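Local coordinates for Sca-family protein (Rickettsia rickettsii, PDB 4LQ8), which is the N-terminal head domain of a rickettsial surface cell antigen that probably acts in adhesion and host-cell interaction, at residues A30-I35 with V169-H174; D179-V184 with L196-V201; K270-E275 with M315-L320. All coordinates share one frame; numbering follows the deposited sequence.

Interaction 1. Residues A30-I35 with V169-H174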
loop_
_atom_site.group_PDB
_atom_site.type_symbol
_atom_site.label_atom_id
_atom_site.label_comp_id
_atom_site.label_asym_id
_atom_site.label_seq_id
_atom_site.Cartn_x
_atom_site.Cartn_y
_atom_site.Cartn_z
ATOM N N ALA A 30 2.807 8.036 15.164
ATOM C CA ALA A 30 2.941 8.268 13.723
ATOM C C ALA A 30 1.815 9.131 13.191
ATOM O O ALA A 30 0.774 9.257 13.830
ATOM C CB ALA A 30 2.980 6.951 12.984
ATOM N N ASP A 31 2.021 9.743 12.034
ATOM C CA ASP A 31 1.016 10.619 11.448
ATOM C C ASP A 31 0.870 10.407 9.961
ATOM O O ASP A 31 1.726 9.783 9.348
ATOM C CB ASP A 31 1.405 12.081 11.714
ATOM C CG ASP A 31 0.238 13.020 11.922
ATOM O OD1 ASP A 31 -0.909 12.669 11.489
ATOM O OD2 ASP A 31 0.455 14.110 12.502
ATOM N N ASP A 32 -0.218 10.947 9.380
ATOM C CA ASP A 32 -0.442 10.941 7.948
ATOM C C ASP A 32 0.470 12.017 7.390
ATOM O O ASP A 32 0.670 13.032 8.047
ATOM C CB ASP A 32 -1.911 11.253 7.625
ATOM C CG ASP A 32 -2.907 10.228 8.142
ATOM O OD1 ASP A 32 -2.531 9.044 8.280
ATOM O OD2 ASP A 32 -4.052 10.612 8.434
ATOM N N GLY A 33 1.040 11.771 6.219
ATOM C CA GLY A 33 1.959 12.684 5.541
ATOM C C GLY A 33 1.576 12.954 4.094
ATOM O O GLY A 33 0.880 12.148 3.467
ATOM N N PHE A 34 2.007 14.112 3.564
ATOM C CA PHE A 34 1.703 14.494 2.184
ATOM C C PHE A 34 2.783 15.400 1.626
ATOM O O PHE A 34 3.431 16.128 2.373
ATOM C CB PHE A 34 0.336 15.199 2.092
ATOM C CG PHE A 34 0.358 16.675 2.445
ATOM C CD1 PHE A 34 0.498 17.091 3.768
ATOM C CD2 PHE A 34 0.255 17.644 1.453
ATOM C CE1 PHE A 34 0.563 18.452 4.088
ATOM C CE2 PHE A 34 0.303 19.004 1.774
ATOM C CZ PHE A 34 0.471 19.398 3.089
ATOM N N ILE A 35 2.937 15.363 0.302
ATOM C CA ILE A 35 3.803 16.201 -0.508
ATOM C C ILE A 35 2.949 16.727 -1.646
ATOM O O ILE A 35 2.185 15.963 -2.236
ATOM C CB ILE A 35 5.023 15.437 -1.086
ATOM C CG1 ILE A 35 6.014 15.083 0.010
ATOM C CG2 ILE A 35 5.708 16.268 -2.221
ATOM C CD1 ILE A 35 7.290 14.423 -0.460
ATOM N N VAL A 169 -0.529 15.629 7.489
ATOM C CA VAL A 169 -1.787 16.015 6.834
ATOM C C VAL A 169 -2.601 16.861 7.826
ATOM O O VAL A 169 -2.685 16.520 9.005
ATOM C CB VAL A 169 -2.582 14.779 6.307
ATOM C CG1 VAL A 169 -3.966 15.176 5.799
ATOM C CG2 VAL A 169 -1.804 14.063 5.205
ATOM N N GLN A 170 -3.129 17.997 7.372
ATOM C CA GLN A 170 -3.925 18.854 8.247
ATOM C C GLN A 170 -5.407 18.556 8.029
ATOM O O GLN A 170 -6.058 19.208 7.207
ATOM C CB GLN A 170 -3.605 20.358 8.054
ATOM C CG GLN A 170 -2.172 20.775 8.431
ATOM C CD GLN A 170 -1.886 20.677 9.912
ATOM O OE1 GLN A 170 -1.171 19.777 10.373
ATOM N NE2 GLN A 170 -2.415 21.616 10.690
ATOM N N TRP A 171 -5.917 17.518 8.731
ATOM C CA TRP A 171 -7.318 17.108 8.664
ATOM C C TRP A 171 -8.155 18.088 9.458
ATOM O O TRP A 171 -7.811 18.430 10.594
ATOM C CB TRP A 171 -7.529 15.716 9.269
ATOM C CG TRP A 171 -6.911 14.596 8.492
ATOM C CD1 TRP A 171 -5.826 13.857 8.848
ATOM C CD2 TRP A 171 -7.388 14.041 7.252
ATOM N NE1 TRP A 171 -5.581 12.893 7.903
ATOM C CE2 TRP A 171 -6.543 12.959 6.928
ATOM C CE3 TRP A 171 -8.439 14.369 6.371
ATOM C CZ2 TRP A 171 -6.690 12.221 5.743
ATOM C CZ3 TRP A 171 -8.597 13.619 5.214
ATOM C CH2 TRP A 171 -7.738 12.553 4.916
ATOM N N GLU A 172 -9.277 18.514 8.868
ATOM C CA GLU A 172 -10.232 19.392 9.522
ATOM C C GLU A 172 -11.496 18.600 9.748
ATOM O O GLU A 172 -11.973 17.913 8.835
ATOM C CB GLU A 172 -10.510 20.639 8.679
ATOM C CG GLU A 172 -9.357 21.631 8.669
ATOM C CD GLU A 172 -9.765 23.034 8.274
ATOM O OE1 GLU A 172 -9.909 23.886 9.181
ATOM O OE2 GLU A 172 -9.962 23.278 7.062
ATOM N N ASN A 173 -11.964 18.599 11.000
ATOM C CA ASN A 173 -13.183 17.921 11.419
ATOM C C ASN A 173 -14.347 18.570 10.688
ATOM O O ASN A 173 -14.380 19.801 10.559
ATOM C CB ASN A 173 -13.394 18.079 12.928
ATOM C CG ASN A 173 -12.299 17.479 13.768
ATOM O OD1 ASN A 173 -12.073 16.270 13.760
ATOM N ND2 ASN A 173 -11.625 18.311 14.546
ATOM N N HIS A 174 -15.278 17.737 10.183
ATOM C CA HIS A 174 -16.474 18.211 9.498
ATOM C C HIS A 174 -17.340 18.992 10.487
ATOM O O HIS A 174 -17.395 18.654 11.675
ATOM C CB HIS A 174 -17.252 17.052 8.874
ATOM C CG HIS A 174 -18.168 17.463 7.767
ATOM N ND1 HIS A 174 -19.406 18.049 8.027
ATOM C CD2 HIS A 174 -18.026 17.312 6.429
ATOM C CE1 HIS A 174 -19.958 18.250 6.841
ATOM N NE2 HIS A 174 -19.164 17.829 5.849
#
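With CG lying beside the backbone N and opposite the carbonyl carbon (chi1 -63°), Asp32 carries its carboxylate to the indole of Trp171, whose similar first torsion brings NE1 round to meet it. The two groups lie where the antiparallel pair of strands 33-37 and 167-168 opens out, and the chain crosses from one sheet to strand 172-173 at the edge of the other. Trp171 NE1 donates to the anti lone pair of Asp32 OD2 at 2.8 Å, the oxygen sitting 16° out of the indole plane. Carboxylate and ring are almost perpendicular, 80° apart. Asp32 OD2 also forms a salt bridge with Arg222, while OD1 accepts from the backbone N of Val242. The buried carboxylate is thus fixed in rotation, and the arginine would be expected to favour its ionised form. Val169 N adds a backbone bond to Asp32 O, 2.9 Å long. Next to this polar grip sits an apolar wedge: Val169 CG2 comes within 3.7 Å of Asp32 CB and 3.9 Å of Phe34 CB. The other branch, Val169 CG1, lies over one face of the Trp171 indole, 3.5 Å above its plane and offset toward the rim.

Interaction 2. Residues D179-V184 with L196-V201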
loop_
_atom_site.group_PDB
_atom_site.type_symbol
_atom_site.label_atom_id
_atom_site.label_comp_id
_atom_site.label_asym_id
_atom_site.label_seq_id
_atom_site.Cartn_x
_atom_site.Cartn_y
_atom_site.Cartn_z
ATOM N N ASP A 179 -18.550 11.714 11.802
ATOM C CA ASP A 179 -17.696 10.646 11.262
ATOM C C ASP A 179 -16.788 11.131 10.116
ATOM O O ASP A 179 -16.099 10.322 9.508
ATOM C CB ASP A 179 -18.587 9.477 10.782
ATOM C CG ASP A 179 -19.638 9.814 9.716
ATOM O OD1 ASP A 179 -19.960 11.001 9.548
ATOM O OD2 ASP A 179 -20.143 8.880 9.061
ATOM N N LEU A 180 -16.801 12.431 9.801
ATOM C CA LEU A 180 -16.000 12.928 8.673
ATOM C C LEU A 180 -14.956 13.937 9.034
ATOM O O LEU A 180 -15.144 14.751 9.953
ATOM C CB LEU A 180 -16.885 13.521 7.551
ATOM C CG LEU A 180 -18.033 12.647 6.984
ATOM C CD1 LEU A 180 -18.910 13.461 6.006
ATOM C CD2 LEU A 180 -17.497 11.392 6.259
ATOM N N ARG A 181 -13.840 13.883 8.274
ATOM C CA ARG A 181 -12.764 14.862 8.266
ATOM C C ARG A 181 -12.414 15.040 6.806
ATOM O O ARG A 181 -12.643 14.143 5.994
ATOM C CB ARG A 181 -11.516 14.439 9.046
ATOM C CG ARG A 181 -11.618 14.479 10.560
ATOM C CD ARG A 181 -10.637 13.436 11.042
ATOM N NE ARG A 181 -9.510 14.004 11.734
ATOM C CZ ARG A 181 -8.306 13.458 11.834
ATOM N NH1 ARG A 181 -8.022 12.323 11.196
ATOM N NH2 ARG A 181 -7.360 14.063 12.521
ATOM N N ALA A 182 -11.867 16.198 6.468
ATOM C CA ALA A 182 -11.491 16.512 5.106
ATOM C C ALA A 182 -10.236 17.336 5.100
ATOM O O ALA A 182 -9.942 18.016 6.087
ATOM C CB ALA A 182 -12.618 17.267 4.409
ATOM N N THR A 183 -9.477 17.257 4.007
ATOM C CA THR A 183 -8.277 18.072 3.813
ATOM C C THR A 183 -8.207 18.549 2.369
ATOM O O THR A 183 -8.324 17.747 1.442
ATOM C CB THR A 183 -6.984 17.394 4.332
ATOM O OG1 THR A 183 -5.937 18.364 4.374
ATOM C CG2 THR A 183 -6.549 16.178 3.507
ATOM N N VAL A 184 -8.064 19.863 2.189
ATOM C CA VAL A 184 -7.953 20.479 0.864
ATOM C C VAL A 184 -6.457 20.458 0.505
ATOM O O VAL A 184 -5.631 21.083 1.180
ATOM C CB VAL A 184 -8.581 21.904 0.800
ATOM C CG1 VAL A 184 -8.523 22.455 -0.622
ATOM C CG2 VAL A 184 -10.030 21.896 1.311
ATOM N N LEU A 196 -9.503 15.598 0.143
ATOM C CA LEU A 196 -9.581 14.196 0.552
ATOM C C LEU A 196 -10.623 14.054 1.646
ATOM O O LEU A 196 -10.644 14.857 2.575
ATOM C CB LEU A 196 -8.215 13.670 1.042
ATOM C CG LEU A 196 -7.060 13.699 0.012
ATOM C CD1 LEU A 196 -5.742 13.475 0.705
ATOM C CD2 LEU A 196 -7.275 12.652 -1.080
ATOM N N ASN A 197 -11.526 13.077 1.494
ATOM C CA ASN A 197 -12.565 12.790 2.476
ATOM C C ASN A 197 -12.175 11.561 3.294
ATOM O O ASN A 197 -11.914 10.517 2.726
ATOM C CB ASN A 197 -13.920 12.546 1.793
ATOM C CG ASN A 197 -15.052 12.382 2.772
ATOM O OD1 ASN A 197 -15.440 13.328 3.478
ATOM N ND2 ASN A 197 -15.537 11.147 2.907
ATOM N N GLU A 198 -12.148 11.692 4.614
ATOM C CA GLU A 198 -11.853 10.592 5.528
ATOM C C GLU A 198 -13.153 10.263 6.290
ATOM O O GLU A 198 -13.661 11.109 7.027
ATOM C CB GLU A 198 -10.741 10.997 6.507
ATOM C CG GLU A 198 -10.324 9.902 7.471
ATOM C CD GLU A 198 -9.736 10.439 8.759
ATOM O OE1 GLU A 198 -10.492 11.076 9.527
ATOM O OE2 GLU A 198 -8.527 10.240 9.000
ATOM N N THR A 199 -13.660 9.028 6.122
ATOM C CA THR A 199 -14.854 8.551 6.818
ATOM C C THR A 199 -14.396 7.599 7.899
ATOM O O THR A 199 -13.734 6.609 7.590
ATOM C CB THR A 199 -15.835 7.844 5.846
ATOM O OG1 THR A 199 -16.127 8.729 4.768
ATOM C CG2 THR A 199 -17.158 7.420 6.536
ATOM N N THR A 200 -14.736 7.897 9.162
ATOM C CA THR A 200 -14.418 7.001 10.274
ATOM C C THR A 200 -15.693 6.157 10.535
ATOM O O THR A 200 -16.779 6.708 10.635
ATOM C CB THR A 200 -13.963 7.796 11.504
ATOM O OG1 THR A 200 -12.715 8.394 11.212
ATOM C CG2 THR A 200 -13.801 6.929 12.748
ATOM N N VAL A 201 -15.553 4.824 10.605
ATOM C CA VAL A 201 -16.672 3.938 10.887
ATOM C C VAL A 201 -16.484 3.466 12.331
ATOM O O VAL A 201 -15.496 2.802 12.637
ATOM C CB VAL A 201 -16.758 2.762 9.872
ATOM C CG1 VAL A 201 -17.973 1.874 10.159
ATOM C CG2 VAL A 201 -16.806 3.277 8.433
#
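Arg181 and Glu198 form a hydrogen-bonded antiparallel pair at the middle of this contact, where backbone bonds link the strands. Arg181 N reaches Glu198 O at 3.0 Å, and Glu198 N returns the bond to Arg181 O at 2.9 Å. Two residues further along, past the non-hydrogen-bonded pair Ala182-Asn197, Thr183 and Leu196 repeat the double link, with Leu196 N to Thr183 O the shorter of the two at 2.8 Å. Near the other end, Thr200 N binds Asp179 O at 2.8 Å, almost straight. Between these pairs, alpha hydrogens approach carbonyl oxygens, as Leu180 CA does Glu198 O.

Charge comes next. Arg181 and Glu198 run side by side from the same face, guanidinium and carboxylate turned only 28° from parallel. Arg181 NH1 meets Glu198 OE2 at 3.1 Å, near the guanidinium plane, in a salt bridge whose hydrogen bond is weak. Glu198 OE2 has a second cationic partner in Arg222, so the carboxylate has two arginine partners, which would probably keep it ionised.

Van der Waals packing divides between the faces. Beside Arg181 and Glu198, carbon meets carbon as Thr183 turns CG2 toward Leu196 CB at 3.9 Å; its hydroxyl, placed anti to the backbone N (chi1 -167°), is held by Gln170 O. On the reverse face Leu180 bends its CD2 back over the neighbouring strand and against polar atoms, 3.3 Å from Thr199 OG1 and 3.9 Å from Asn197 ND2.

With segments 180-184 and 196-201 running 163° apart in direction, strands 180-186 and 192-201 make an antiparallel beta hairpin, flanked by strands 172-173 and 215-224 within a six-stranded antiparallel sheet.

Interaction 3. Residues K270-E275 with M315-L320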
loop_
_atom_site.group_PDB
_atom_site.type_symbol
_atom_site.label_atom_id
_atom_site.label_comp_id
_atom_site.label_asym_id
_atom_site.label_seq_id
_atom_site.Cartn_x
_atom_site.Cartn_y
_atom_site.Cartn_z
ATOM N N LYS A 270 -2.549 17.599 -15.051
ATOM C CA LYS A 270 -3.280 17.051 -13.914
ATOM C C LYS A 270 -2.529 15.912 -13.208
ATOM O O LYS A 270 -1.863 15.124 -13.893
ATOM C CB LYS A 270 -4.679 16.551 -14.352
ATOM C CG LYS A 270 -5.508 17.540 -15.170
ATOM C CD LYS A 270 -5.799 18.854 -14.454
ATOM C CE LYS A 270 -6.363 19.888 -15.406
ATOM N NZ LYS A 270 -6.038 21.266 -14.954
ATOM N N PRO A 271 -2.668 15.780 -11.853
ATOM C CA PRO A 271 -2.026 14.644 -11.156
ATOM C C PRO A 271 -2.590 13.329 -11.678
ATOM O O PRO A 271 -3.803 13.198 -11.865
ATOM C CB PRO A 271 -2.393 14.859 -9.681
ATOM C CG PRO A 271 -2.834 16.288 -9.585
ATOM C CD PRO A 271 -3.428 16.632 -10.912
ATOM N N GLN A 272 -1.692 12.399 -12.001
ATOM C CA GLN A 272 -2.033 11.091 -12.552
ATOM C C GLN A 272 -1.543 10.009 -11.590
ATOM O O GLN A 272 -0.367 10.015 -11.229
ATOM C CB GLN A 272 -1.371 10.928 -13.936
ATOM C CG GLN A 272 -1.913 9.762 -14.736
ATOM C CD GLN A 272 -1.595 9.884 -16.201
ATOM O OE1 GLN A 272 -0.433 9.951 -16.612
ATOM N NE2 GLN A 272 -2.630 9.883 -17.024
ATOM N N LEU A 273 -2.437 9.083 -11.184
ATOM C CA LEU A 273 -2.072 8.009 -10.266
ATOM C C LEU A 273 -1.086 7.043 -10.930
ATOM O O LEU A 273 -1.446 6.339 -11.873
ATOM C CB LEU A 273 -3.325 7.308 -9.730
ATOM C CG LEU A 273 -3.122 6.150 -8.721
ATOM C CD1 LEU A 273 -2.349 6.608 -7.461
ATOM C CD2 LEU A 273 -4.472 5.563 -8.329
ATOM N N LYS A 274 0.175 7.045 -10.454
ATOM C CA LYS A 274 1.244 6.225 -11.043
ATOM C C LYS A 274 1.583 5.007 -10.211
ATOM O O LYS A 274 2.119 4.018 -10.728
ATOM C CB LYS A 274 2.533 7.089 -11.218
ATOM C CG LYS A 274 2.357 8.323 -12.136
ATOM C CD LYS A 274 2.329 7.962 -13.610
ATOM C CE LYS A 274 2.063 9.161 -14.481
ATOM N NZ LYS A 274 1.996 8.778 -15.917
ATOM N N GLU A 275 1.355 5.107 -8.901
ATOM C CA GLU A 275 1.785 4.038 -8.006
ATOM C C GLU A 275 1.074 4.113 -6.696
ATOM O O GLU A 275 0.621 5.179 -6.283
ATOM C CB GLU A 275 3.302 4.211 -7.754
ATOM C CG GLU A 275 4.077 2.935 -7.502
ATOM C CD GLU A 275 4.004 1.901 -8.613
ATOM O OE1 GLU A 275 3.117 1.029 -8.538
ATOM O OE2 GLU A 275 4.808 1.967 -9.564
ATOM N N MET A 315 -5.576 0.030 -8.217
ATOM C CA MET A 315 -4.716 -0.974 -8.868
ATOM C C MET A 315 -4.892 -0.903 -10.396
ATOM O O MET A 315 -3.899 -0.803 -11.114
ATOM C CB MET A 315 -4.985 -2.393 -8.335
ATOM C CG MET A 315 -4.212 -2.710 -7.054
ATOM S SD MET A 315 -2.392 -2.454 -7.127
ATOM C CE MET A 315 -1.948 -3.690 -8.368
ATOM N N LYS A 316 -6.148 -0.847 -10.871
ATOM C CA LYS A 316 -6.477 -0.704 -12.298
ATOM C C LYS A 316 -5.830 0.554 -12.949
ATOM O O LYS A 316 -5.220 0.433 -14.002
ATOM C CB LYS A 316 -8.001 -0.716 -12.514
ATOM C CG LYS A 316 -8.455 -0.751 -13.987
ATOM C CD LYS A 316 -8.068 -2.051 -14.703
ATOM C CE LYS A 316 -8.071 -1.921 -16.214
ATOM N NZ LYS A 316 -7.536 -3.144 -16.880
ATOM N N GLU A 317 -5.945 1.730 -12.319
ATOM C CA GLU A 317 -5.367 2.986 -12.824
ATOM C C GLU A 317 -3.819 2.939 -12.837
ATOM O O GLU A 317 -3.204 3.358 -13.820
ATOM C CB GLU A 317 -5.905 4.188 -12.017
ATOM C CG GLU A 317 -5.447 5.569 -12.473
ATOM C CD GLU A 317 -5.890 6.048 -13.842
ATOM O OE1 GLU A 317 -6.743 5.382 -14.469
ATOM O OE2 GLU A 317 -5.375 7.097 -14.294
ATOM N N VAL A 318 -3.206 2.400 -11.765
ATOM C CA VAL A 318 -1.760 2.219 -11.629
ATOM C C VAL A 318 -1.232 1.371 -12.808
ATOM O O VAL A 318 -0.258 1.769 -13.461
ATOM C CB VAL A 318 -1.348 1.646 -10.236
ATOM C CG1 VAL A 318 0.101 1.123 -10.227
ATOM C CG2 VAL A 318 -1.551 2.680 -9.127
ATOM N N GLU A 319 -1.890 0.233 -13.094
ATOM C CA GLU A 319 -1.517 -0.677 -14.189
ATOM C C GLU A 319 -1.645 0.000 -15.554
ATOM O O GLU A 319 -0.725 -0.104 -16.355
ATOM C CB GLU A 319 -2.341 -1.967 -14.144
ATOM C CG GLU A 319 -1.966 -2.875 -12.971
ATOM C CD GLU A 319 -2.959 -3.964 -12.593
ATOM O OE1 GLU A 319 -4.042 -4.050 -13.223
ATOM O OE2 GLU A 319 -2.658 -4.724 -11.642
ATOM N N LEU A 320 -2.740 0.764 -15.782
ATOM C CA LEU A 320 -2.940 1.502 -17.035
ATOM C C LEU A 320 -1.836 2.566 -17.231
ATOM O O LEU A 320 -1.451 2.842 -18.367
ATOM C CB LEU A 320 -4.341 2.130 -17.100
ATOM C CG LEU A 320 -5.509 1.149 -17.347
ATOM C CD1 LEU A 320 -6.864 1.806 -17.034
ATOM C CD2 LEU A 320 -5.518 0.629 -18.805
HETATM O O HOH W 1 -4.954 9.035 -12.555
#
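Leu273 reaches from its strand toward helix 308-320, and its contacts can be followed outward atom by atom. CB rests 3.9 Å from Glu317 CG. CG, anti to the backbone N (chi1 -179°), moves along to Val318 CG2 at 3.8 Å. At the end of the chain, CD2 is 4.2 Å from both that methyl and Glu317 CB. The segments lie at right angles, 89° between their directions, so one turn of helix packs across the strand. Val318 carries the contact on to Lys274 and Glu275: its CG1 lies 3.6 Å from Lys274 O and 3.5 Å from Glu275 OE1. Lys274 and Glu275 both face His262 on strand 258-265, a classic beta bulge at the residues Val318 packs on. No direct hydrogen bond joins the segments, but a water bridges them, accepting from Leu273 N at 2.9 Å and donating to Glu317 OE2 at 2.6 Å. Asn321 also binds that oxygen, while Lys229 pairs with Glu317 OE1; Glu275 is held by Ser325, Gln324 and Arg70. The direct contact is therefore van der Waals, Leu273 against Val318 and the Glu317 stem, with Val318 CG1 lying on two oxygens; the water and outside partners meet the polarity.

Starting at the N terminus, interaction 1 closes by far the longest excursion, bringing residues 30-35 back to 169-174 after 133 intervening residues that are mostly helical. Interaction 2 follows at once as a local hairpin, and interaction 3 closes a loop of 39 residues, about half of them strand, when helix 308-320 returns to strand 271-277. The three lie in series; none nests in or crosses another. Interactions 1 and 2 touch: Glu172 N bonds Ala182 O, and Arg222 serves the carboxylates of both Asp32 and Glu198, coupling the two sheets. Interaction 3 stands about 22 Å away, centre to centre, from either, sharing the mixed sheet with interaction 1.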